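CysE, serine acetyltransferase (Brucella abortus, PDB 4HZC) catalyses, as a serine acetyltransferase, transfer of the acetyl group of acetyl-coenzyme A to L-serine, giving the O-acetylserine from which cysteine is made. Local coordinates at residues A39-T44 with P111-K116; H57-R62 with G117-Q122; E61-P66 with S148-D153. All coordinates share one frame; numbering follows the deposited sequence.

Contact 1: A39-T44 with P111-K116; sequences AFLYAT and PVLYLK
L113 reaches from helix 109-114 and packs against F40, L41 and T44 of helix 38-46. Its CB sits over the centre of the ring of the adjacent Y114, 3.4 Å above the plane, so the base of the side chain is already packed against its own sequence neighbour. CG lies beside the backbone N (chi1 -66°), and the extended second torsion, 178°, aims the two methyls at different partners. CD1 meets CD2 of L41 at 3.8 Å, the side chains running roughly perpendicular. CD2 is shared: T44 CG2 lies 3.8 Å from it and F40 CZ 3.9 Å. T44 can offer a methyl because its OG1 is turned back to the F40 carbonyl O, at 2.7 Å, an oxygen that also accepts from T44 N. At the rim, the OH of Y114 approaches the edge of the F40 ring, 4.0 Å from CE2, while its hydrogen bond goes to D137 of the second subunit. That subunit also supplies Y141, which meets F40 edge-to-face. The arrangement is apolar helix-helix packing in the helical N-terminal domain of serine acetyltransferases, here continued directly into a subunit interface.

Contact 2: H57-R62 with G117-Q122; sequences HRIAER and GFHAIQ. With MG (magnesium ion), chain O.
The striking feature of this helix crossing is a hydrogen bond between a buried arginine and a buried histidine: R62 NH1 donates to H119 ND1 over 3.0 Å at an N-H...N angle of 159°. The donor lies close to the imidazole plane and the acceptor close to the guanidinium plane, yet the two planes stand almost perpendicular, so the groups meet edge to edge with one turned upright against the other. A bend at the third torsion of R62 (76°) brings the guanidinium edge round to ND1. The earlier torsions set a second, carbon contact, CD lying 3.5 Å from H119 ND1. Segments 57-62 and 117-122 cross nearly at right angles (96°), their axes 10.2 Å apart at closest approach. H119 has the largest buried area of the contact and touches R58, I59 and R62. Its NE2 is hydrogen-bonded to the carbonyl O of V112, while the aliphatic CG of R58 packs 3.7 Å from that nitrogen. I59 passes the imidazole at a slant, CG1 3.8 Å from H119 CD2, and its tip CD1 presses on CB of Q122 at 3.5 Å. On the far side of helix 51-63, E61 OE1 holds a magnesium ion at 2.5 Å, a site completed in part by a water and by D67 of the second subunit; the same aspartate forms a salt bridge with R58. With ND1 accepting and NE2 facing a carbonyl, the imidazole is fixed in rotation, and the pattern suits a neutral ring protonated on NE2. The neighbouring arginines would probably favour that neutral state further.

Contact 3: E61-P66 with S148-D153; sequences ERLGHP and SIFQTD. With MG (magnesium ion), chain O.
The junction between the helical domain and the left-handed beta-helix is where R62 and L63, at the end of helix 51-63, receive I149 and F150. The latter pair leads from helix 136-149 through a turn into strand 152-154, at the start of the beta-helix. F150 has the largest share of the contact, its outer ring atoms reaching between the two side chains. CE1 stands over one face of the R62 guanidinium, 3.7 Å above its plane and toward the rim, with the two planes 59° apart. Closer to the backbone, R62 CD comes in at the edge of the phenyl ring, 3.9 Å from the same CE1. L63 arrives at about a right angle from another direction. Its CD1 runs on anti to CA (chi2 176°), which turns the other methyl, CD2, to the ring, 3.6 Å from F150 CE2. I149 adds a lighter touch, its CG2 lying 3.9 Å from the carbonyl O of R62. The turn is made at Q151, whose positive phi of 67° ends the helical path; its NE2 makes a weak bond to S148 O of its own chain, at 2.9 Å, and its OE1 accepts from K116. The R62 guanidinium thus spends a face on carbon, while NH1 serves H119 and NH2, weakly, S144 O of the second subunit. This probably helps the buried group keep its charge, its N-H groups being at least partly satisfied.

How the contacts relate
Contacts 2 and 3, with centres 8 Å apart, share E61 and R62, and E61 brings the magnesium ion into both. R62 serves an imidazole in one and a phenyl ring in the other. These two rings' residues also touch, H119 CB lying 3.6 Å from F150 CZ. Contact 1, whose centre is 10 Å from that of contact 2, is joined to it by polar bonds, with L113 O 2.8 Å from R58 NE and V112 O 2.8 Å from H119 NE2. Contact 1 reaches contact 3 through K116 NZ, 2.7 Å from Q151 OE1. Together they illustrate how a helical domain is tied stepwise to a beta-helix. The side chain of F40 lies about 6 Å from a bound magnesium ion, and all three contacts border the second subunit.

Contact 1: A39-T44 with P111-K116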
loop_
_atom_site.group_PDB
_atom_site.type_symbol
_atom_site.label_atom_id
_atom_site.label_comp_id
_atom_site.label_asym_id
_atom_site.label_seq_id
_atom_site.Cartn_x
_atom_site.Cartn_y
_atom_site.Cartn_z
ATOM N N ALA A 39 16.672 -5.550 -4.128
ATOM C CA ALA A 39 15.748 -4.434 -4.358
ATOM C C ALA A 39 15.950 -3.379 -3.237
ATOM O O ALA A 39 16.093 -2.200 -3.539
ATOM C CB ALA A 39 14.272 -4.926 -4.431
ATOM N N PHE A 40 15.923 -3.810 -1.970
ATOM C CA PHE A 40 16.235 -2.926 -0.832
ATOM C C PHE A 40 17.591 -2.227 -0.894
ATOM O O PHE A 40 17.689 -0.983 -0.762
ATOM C CB PHE A 40 16.097 -3.723 0.479
ATOM C CG PHE A 40 16.441 -2.932 1.726
ATOM C CD1 PHE A 40 15.755 -1.788 2.076
ATOM C CD2 PHE A 40 17.377 -3.424 2.615
ATOM C CE1 PHE A 40 16.049 -1.089 3.255
ATOM C CE2 PHE A 40 17.675 -2.768 3.815
ATOM C CZ PHE A 40 17.029 -1.563 4.136
ATOM N N LEU A 41 18.653 -2.999 -1.143
ATOM C CA LEU A 41 19.994 -2.464 -1.088
ATOM C C LEU A 41 20.327 -1.595 -2.310
ATOM O O LEU A 41 21.004 -0.599 -2.180
ATOM C CB LEU A 41 20.986 -3.626 -0.907
ATOM C CG LEU A 41 20.851 -4.296 0.472
ATOM C CD1 LEU A 41 21.466 -5.672 0.481
ATOM C CD2 LEU A 41 21.504 -3.399 1.494
ATOM N N TYR A 42 19.791 -1.939 -3.476
ATOM C CA TYR A 42 19.953 -1.046 -4.673
ATOM C C TYR A 42 19.160 0.265 -4.543
ATOM O O TYR A 42 19.687 1.378 -4.737
ATOM C CB TYR A 42 19.592 -1.793 -5.971
ATOM C CG TYR A 42 20.814 -2.493 -6.571
ATOM C CD1 TYR A 42 21.226 -3.763 -6.122
ATOM C CD2 TYR A 42 21.543 -1.885 -7.603
ATOM C CE1 TYR A 42 22.343 -4.395 -6.671
ATOM C CE2 TYR A 42 22.664 -2.494 -8.146
ATOM C CZ TYR A 42 23.062 -3.729 -7.686
ATOM O OH TYR A 42 24.174 -4.301 -8.241
ATOM N N ALA A 43 17.899 0.152 -4.147
ATOM C CA ALA A 43 17.057 1.327 -4.091
ATOM C C ALA A 43 17.546 2.287 -3.030
ATOM O O ALA A 43 17.363 3.508 -3.163
ATOM C CB ALA A 43 15.580 0.946 -3.846
ATOM N N THR A 44 18.137 1.764 -1.960
ATOM C CA THR A 44 18.469 2.596 -0.821
ATOM C C THR A 44 19.910 3.107 -0.862
ATOM O O THR A 44 20.172 4.220 -0.379
ATOM C CB THR A 44 18.187 1.892 0.528
ATOM O OG1 THR A 44 16.893 1.308 0.475
ATOM C CG2 THR A 44 18.327 2.892 1.669
ATOM N N PRO A 111 24.052 2.081 10.713
ATOM C CA PRO A 111 23.118 3.106 11.138
ATOM C C PRO A 111 22.278 3.679 10.004
ATOM O O PRO A 111 21.110 3.969 10.227
ATOM C CB PRO A 111 24.035 4.198 11.757
ATOM C CG PRO A 111 25.430 3.923 11.208
ATOM C CD PRO A 111 25.451 2.431 11.056
ATOM N N VAL A 112 22.854 3.828 8.807
ATOM C CA VAL A 112 22.102 4.360 7.674
ATOM C C VAL A 112 20.894 3.455 7.377
ATOM O O VAL A 112 19.823 3.967 7.059
ATOM C CB VAL A 112 22.967 4.545 6.409
ATOM C CG1 VAL A 112 22.162 4.955 5.194
ATOM C CG2 VAL A 112 24.071 5.566 6.648
ATOM N N LEU A 113 21.052 2.135 7.452
ATOM C CA LEU A 113 19.916 1.245 7.089
ATOM C C LEU A 113 18.949 0.938 8.224
ATOM O O LEU A 113 17.745 0.851 7.994
ATOM C CB LEU A 113 20.410 -0.093 6.519
ATOM C CG LEU A 113 21.146 0.016 5.164
ATOM C CD1 LEU A 113 21.635 -1.355 4.737
ATOM C CD2 LEU A 113 20.244 0.666 4.060
ATOM N N TYR A 114 19.493 0.743 9.415
ATOM C CA TYR A 114 18.794 -0.054 10.456
ATOM C C TYR A 114 18.464 0.703 11.727
ATOM O O TYR A 114 17.512 0.337 12.457
ATOM C CB TYR A 114 19.601 -1.340 10.796
ATOM C CG TYR A 114 19.892 -2.164 9.562
ATOM C CD1 TYR A 114 18.836 -2.669 8.778
ATOM C CD2 TYR A 114 21.224 -2.437 9.166
ATOM C CE1 TYR A 114 19.079 -3.391 7.614
ATOM C CE2 TYR A 114 21.484 -3.172 7.979
ATOM C CZ TYR A 114 20.401 -3.635 7.226
ATOM O OH TYR A 114 20.544 -4.350 6.057
ATOM N N LEU A 115 19.289 1.685 12.078
ATOM C CA LEU A 115 19.218 2.170 13.456
ATOM C C LEU A 115 18.285 3.349 13.614
ATOM O O LEU A 115 18.572 4.436 13.106
ATOM C CB LEU A 115 20.615 2.382 14.104
ATOM C CG LEU A 115 21.607 1.227 13.881
ATOM C CD1 LEU A 115 22.975 1.554 14.503
ATOM C CD2 LEU A 115 21.058 -0.109 14.397
ATOM N N LYS A 116 17.158 3.138 14.344
ATOM C CA LYS A 116 16.097 4.151 14.334
ATOM C C LYS A 116 16.568 5.407 15.074
ATOM O O LYS A 116 16.029 6.502 14.839
ATOM C CB LYS A 116 14.751 3.600 14.918
ATOM C CG LYS A 116 14.833 3.300 16.438
ATOM C CD LYS A 116 13.663 2.429 16.866
ATOM C CE LYS A 116 13.553 2.353 18.382
ATOM N NZ LYS A 116 12.406 1.456 18.779
#

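Contact 2: H57-R62 with G117-Q122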
loop_
_atom_site.group_PDB
_atom_site.type_symbol
_atom_site.label_atom_id
_atom_site.label_comp_id
_atom_site.label_asym_id
_atom_site.label_seq_id
_atom_site.Cartn_x
_atom_site.Cartn_y
_atom_site.Cartn_z
ATOM N N HIS A 57 16.593 9.052 1.477
ATOM C CA HIS A 57 15.710 8.032 0.963
ATOM C C HIS A 57 15.275 7.046 2.014
ATOM O O HIS A 57 14.096 6.793 2.101
ATOM C CB HIS A 57 16.389 7.257 -0.129
ATOM C CG HIS A 57 15.511 6.243 -0.826
ATOM N ND1 HIS A 57 14.661 6.564 -1.802
ATOM C CD2 HIS A 57 15.339 4.844 -0.593
ATOM C CE1 HIS A 57 14.006 5.426 -2.217
ATOM N NE2 HIS A 57 14.452 4.400 -1.512
ATOM N N ARG A 58 16.218 6.481 2.787
ATOM C CA ARG A 58 15.849 5.488 3.813
ATOM C C ARG A 58 14.855 6.070 4.778
ATOM O O ARG A 58 13.868 5.438 5.079
ATOM C CB ARG A 58 17.121 5.033 4.567
ATOM C CG ARG A 58 16.864 3.984 5.638
ATOM C CD ARG A 58 16.710 2.613 5.035
ATOM N NE ARG A 58 16.020 1.673 5.965
ATOM C CZ ARG A 58 14.755 1.303 5.815
ATOM N NH1 ARG A 58 14.016 1.836 4.839
ATOM N NH2 ARG A 58 14.222 0.451 6.656
ATOM N N ILE A 59 15.157 7.254 5.323
ATOM C CA ILE A 59 14.302 7.877 6.297
ATOM C C ILE A 59 12.882 8.152 5.758
ATOM O O ILE A 59 11.884 7.910 6.452
ATOM C CB ILE A 59 14.964 9.141 6.944
ATOM C CG1 ILE A 59 16.189 8.734 7.771
ATOM C CG2 ILE A 59 13.970 9.897 7.863
ATOM C CD1 ILE A 59 17.109 9.911 8.119
ATOM N N ALA A 60 12.809 8.665 4.542
ATOM C CA ALA A 60 11.520 8.942 3.917
ATOM C C ALA A 60 10.676 7.660 3.721
ATOM O O ALA A 60 9.479 7.671 3.941
ATOM C CB ALA A 60 11.722 9.704 2.618
ATOM N N GLU A 61 11.309 6.567 3.321
ATOM C CA GLU A 61 10.621 5.271 3.201
ATOM C C GLU A 61 10.142 4.744 4.551
ATOM O O GLU A 61 9.081 4.214 4.608
ATOM C CB GLU A 61 11.571 4.197 2.576
ATOM C CG GLU A 61 11.956 4.562 1.137
ATOM C CD GLU A 61 10.732 4.667 0.258
ATOM O OE1 GLU A 61 9.937 3.696 0.246
ATOM O OE2 GLU A 61 10.493 5.770 -0.324
ATOM N N ARG A 62 10.885 4.971 5.645
ATOM C CA ARG A 62 10.432 4.472 6.981
ATOM C C ARG A 62 9.273 5.327 7.436
ATOM O O ARG A 62 8.351 4.848 8.084
ATOM C CB ARG A 62 11.567 4.563 7.994
ATOM C CG ARG A 62 12.801 3.677 7.569
ATOM C CD ARG A 62 13.608 3.312 8.833
ATOM N NE ARG A 62 12.978 2.256 9.639
ATOM C CZ ARG A 62 13.433 1.772 10.790
ATOM N NH1 ARG A 62 14.569 2.231 11.327
ATOM N NH2 ARG A 62 12.747 0.806 11.425
ATOM N N GLY A 117 17.547 5.248 15.972
ATOM C CA GLY A 117 18.064 6.382 16.681
ATOM C C GLY A 117 18.761 7.330 15.725
ATOM O O GLY A 117 18.593 8.549 15.812
ATOM N N PHE A 118 19.596 6.786 14.841
ATOM C CA PHE A 118 20.192 7.615 13.807
ATOM C C PHE A 118 19.109 8.254 12.881
ATOM O O PHE A 118 19.157 9.468 12.530
ATOM C CB PHE A 118 21.183 6.793 12.971
ATOM C CG PHE A 118 21.715 7.568 11.781
ATOM C CD1 PHE A 118 22.721 8.499 11.954
ATOM C CD2 PHE A 118 21.225 7.341 10.492
ATOM C CE1 PHE A 118 23.236 9.223 10.871
ATOM C CE2 PHE A 118 21.759 8.045 9.414
ATOM C CZ PHE A 118 22.740 8.983 9.612
ATOM N N HIS A 119 18.137 7.462 12.441
ATOM C CA HIS A 119 17.005 7.997 11.646
ATOM C C HIS A 119 16.226 9.100 12.327
ATOM O O HIS A 119 15.840 10.088 11.673
ATOM C CB HIS A 119 16.069 6.829 11.315
ATOM C CG HIS A 119 16.757 5.740 10.488
ATOM N ND1 HIS A 119 16.443 4.462 10.602
ATOM C CD2 HIS A 119 17.793 5.813 9.533
ATOM C CE1 HIS A 119 17.212 3.710 9.803
ATOM N NE2 HIS A 119 18.050 4.528 9.136
ATOM N N ALA A 120 15.945 8.936 13.637
ATOM C CA ALA A 120 15.261 9.973 14.417
ATOM C C ALA A 120 16.040 11.304 14.475
ATOM O O ALA A 120 15.461 12.356 14.409
ATOM C CB ALA A 120 14.985 9.464 15.836
ATOM N N ILE A 121 17.349 11.229 14.673
ATOM C CA ILE A 121 18.194 12.417 14.675
ATOM C C ILE A 121 18.010 13.226 13.417
ATOM O O ILE A 121 17.666 14.428 13.520
ATOM C CB ILE A 121 19.690 12.078 14.882
ATOM C CG1 ILE A 121 19.892 11.506 16.297
ATOM C CG2 ILE A 121 20.523 13.355 14.664
ATOM C CD1 ILE A 121 21.230 10.746 16.552
ATOM N N GLN A 122 18.250 12.602 12.248
ATOM C CA GLN A 122 18.120 13.330 10.969
ATOM C C GLN A 122 16.673 13.761 10.647
ATOM O O GLN A 122 16.444 14.766 10.002
ATOM C CB GLN A 122 18.708 12.540 9.838
ATOM C CG GLN A 122 20.056 11.859 10.146
ATOM C CD GLN A 122 21.043 12.809 10.868
ATOM O OE1 GLN A 122 21.054 14.027 10.635
ATOM N NE2 GLN A 122 21.913 12.248 11.646
HETATM MG MG MG O . 10.442 1.196 0.248
HETATM O O HOH W 1 9.707 1.064 -1.982
#

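Contact 3: E61-P66 with S148-D153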
loop_
_atom_site.group_PDB
_atom_site.type_symbol
_atom_site.label_atom_id
_atom_site.label_comp_id
_atom_site.label_asym_id
_atom_site.label_seq_id
_atom_site.Cartn_x
_atom_site.Cartn_y
_atom_site.Cartn_z
ATOM N N GLU A 61 11.309 6.567 3.321
ATOM C CA GLU A 61 10.621 5.271 3.201
ATOM C C GLU A 61 10.142 4.744 4.551
ATOM O O GLU A 61 9.081 4.214 4.608
ATOM C CB GLU A 61 11.571 4.197 2.576
ATOM C CG GLU A 61 11.956 4.562 1.137
ATOM C CD GLU A 61 10.732 4.667 0.258
ATOM O OE1 GLU A 61 9.937 3.696 0.246
ATOM O OE2 GLU A 61 10.493 5.770 -0.324
ATOM N N ARG A 62 10.885 4.971 5.645
ATOM C CA ARG A 62 10.432 4.472 6.981
ATOM C C ARG A 62 9.273 5.327 7.436
ATOM O O ARG A 62 8.351 4.848 8.084
ATOM C CB ARG A 62 11.567 4.563 7.994
ATOM C CG ARG A 62 12.801 3.677 7.569
ATOM C CD ARG A 62 13.608 3.312 8.833
ATOM N NE ARG A 62 12.978 2.256 9.639
ATOM C CZ ARG A 62 13.433 1.772 10.790
ATOM N NH1 ARG A 62 14.569 2.231 11.327
ATOM N NH2 ARG A 62 12.747 0.806 11.425
ATOM N N LEU A 63 9.390 6.628 7.192
ATOM C CA LEU A 63 8.342 7.564 7.672
ATOM C C LEU A 63 7.128 7.673 6.729
ATOM O O LEU A 63 6.065 8.157 7.134
ATOM C CB LEU A 63 8.960 8.961 7.923
ATOM C CG LEU A 63 9.995 9.091 9.068
ATOM C CD1 LEU A 63 10.542 10.455 9.078
ATOM C CD2 LEU A 63 9.360 8.660 10.407
ATOM N N GLY A 64 7.299 7.291 5.460
ATOM C CA GLY A 64 6.226 7.396 4.450
ATOM C C GLY A 64 4.921 6.684 4.934
ATOM O O GLY A 64 4.945 5.611 5.584
ATOM N N HIS A 65 3.788 7.269 4.557
ATOM C CA HIS A 65 2.424 6.751 4.939
ATOM C C HIS A 65 1.432 7.237 3.898
ATOM O O HIS A 65 1.673 8.230 3.218
ATOM C CB HIS A 65 2.075 7.293 6.340
ATOM C CG HIS A 65 0.893 6.649 6.988
ATOM N ND1 HIS A 65 -0.355 7.141 6.846
ATOM C CD2 HIS A 65 0.789 5.521 7.828
ATOM C CE1 HIS A 65 -1.230 6.361 7.523
ATOM N NE2 HIS A 65 -0.530 5.393 8.158
ATOM N N PRO A 66 0.317 6.528 3.715
ATOM C CA PRO A 66 -0.781 7.117 2.901
ATOM C C PRO A 66 -1.187 8.572 3.275
ATOM O O PRO A 66 -1.554 9.371 2.389
ATOM C CB PRO A 66 -1.934 6.192 3.223
ATOM C CG PRO A 66 -1.273 4.898 3.443
ATOM C CD PRO A 66 -0.002 5.153 4.173
ATOM N N SER A 148 5.665 7.809 16.663
ATOM C CA SER A 148 4.993 6.563 16.359
ATOM C C SER A 148 5.881 5.473 15.794
ATOM O O SER A 148 5.756 4.292 16.166
ATOM C CB SER A 148 3.840 6.831 15.381
ATOM O OG SER A 148 3.183 5.625 15.120
ATOM N N ILE A 149 6.856 5.846 14.934
ATOM C CA ILE A 149 7.584 4.821 14.172
ATOM C C ILE A 149 8.988 4.577 14.753
ATOM O O ILE A 149 9.496 3.440 14.660
ATOM C CB ILE A 149 7.790 5.222 12.676
ATOM C CG1 ILE A 149 6.431 5.387 12.008
ATOM C CG2 ILE A 149 8.529 4.147 11.900
ATOM C CD1 ILE A 149 5.613 4.102 11.852
ATOM N N PHE A 150 9.615 5.618 15.314
ATOM C CA PHE A 150 10.905 5.443 15.906
ATOM C C PHE A 150 10.821 5.487 17.409
ATOM O O PHE A 150 11.789 5.257 18.086
ATOM C CB PHE A 150 11.873 6.517 15.434
ATOM C CG PHE A 150 12.042 6.602 13.936
ATOM C CD1 PHE A 150 12.010 5.453 13.131
ATOM C CD2 PHE A 150 12.318 7.856 13.346
ATOM C CE1 PHE A 150 12.263 5.537 11.768
ATOM C CE2 PHE A 150 12.499 7.966 11.968
ATOM C CZ PHE A 150 12.482 6.776 11.175
ATOM N N GLN A 151 9.644 5.822 17.935
ATOM C CA GLN A 151 9.482 5.900 19.398
ATOM C C GLN A 151 10.287 7.017 20.024
ATOM O O GLN A 151 10.649 6.960 21.201
ATOM C CB GLN A 151 9.725 4.540 20.092
ATOM C CG GLN A 151 8.600 3.541 19.686
ATOM C CD GLN A 151 8.905 2.864 18.340
ATOM O OE1 GLN A 151 9.999 2.422 18.134
ATOM N NE2 GLN A 151 7.953 2.864 17.396
ATOM N N THR A 152 10.583 8.057 19.237
ATOM C CA THR A 152 11.405 9.177 19.721
ATOM C C THR A 152 10.555 10.421 19.549
ATOM O O THR A 152 10.208 10.779 18.427
ATOM C CB THR A 152 12.689 9.291 18.875
ATOM O OG1 THR A 152 12.301 9.204 17.524
ATOM C CG2 THR A 152 13.631 8.130 19.145
ATOM N N ASP A 153 10.216 11.064 20.662
ATOM C CA ASP A 153 9.356 12.230 20.661
ATOM C C ASP A 153 10.212 13.417 20.960
ATOM O O ASP A 153 10.539 13.733 22.114
ATOM C CB ASP A 153 8.172 12.087 21.687
ATOM C CG ASP A 153 7.205 13.297 21.646
ATOM O OD1 ASP A 153 7.526 14.280 20.961
ATOM O OD2 ASP A 153 6.131 13.236 22.296
HETATM MG MG MG O . 10.442 1.196 0.248
HETATM O O HOH W 1 9.707 1.064 -1.982
#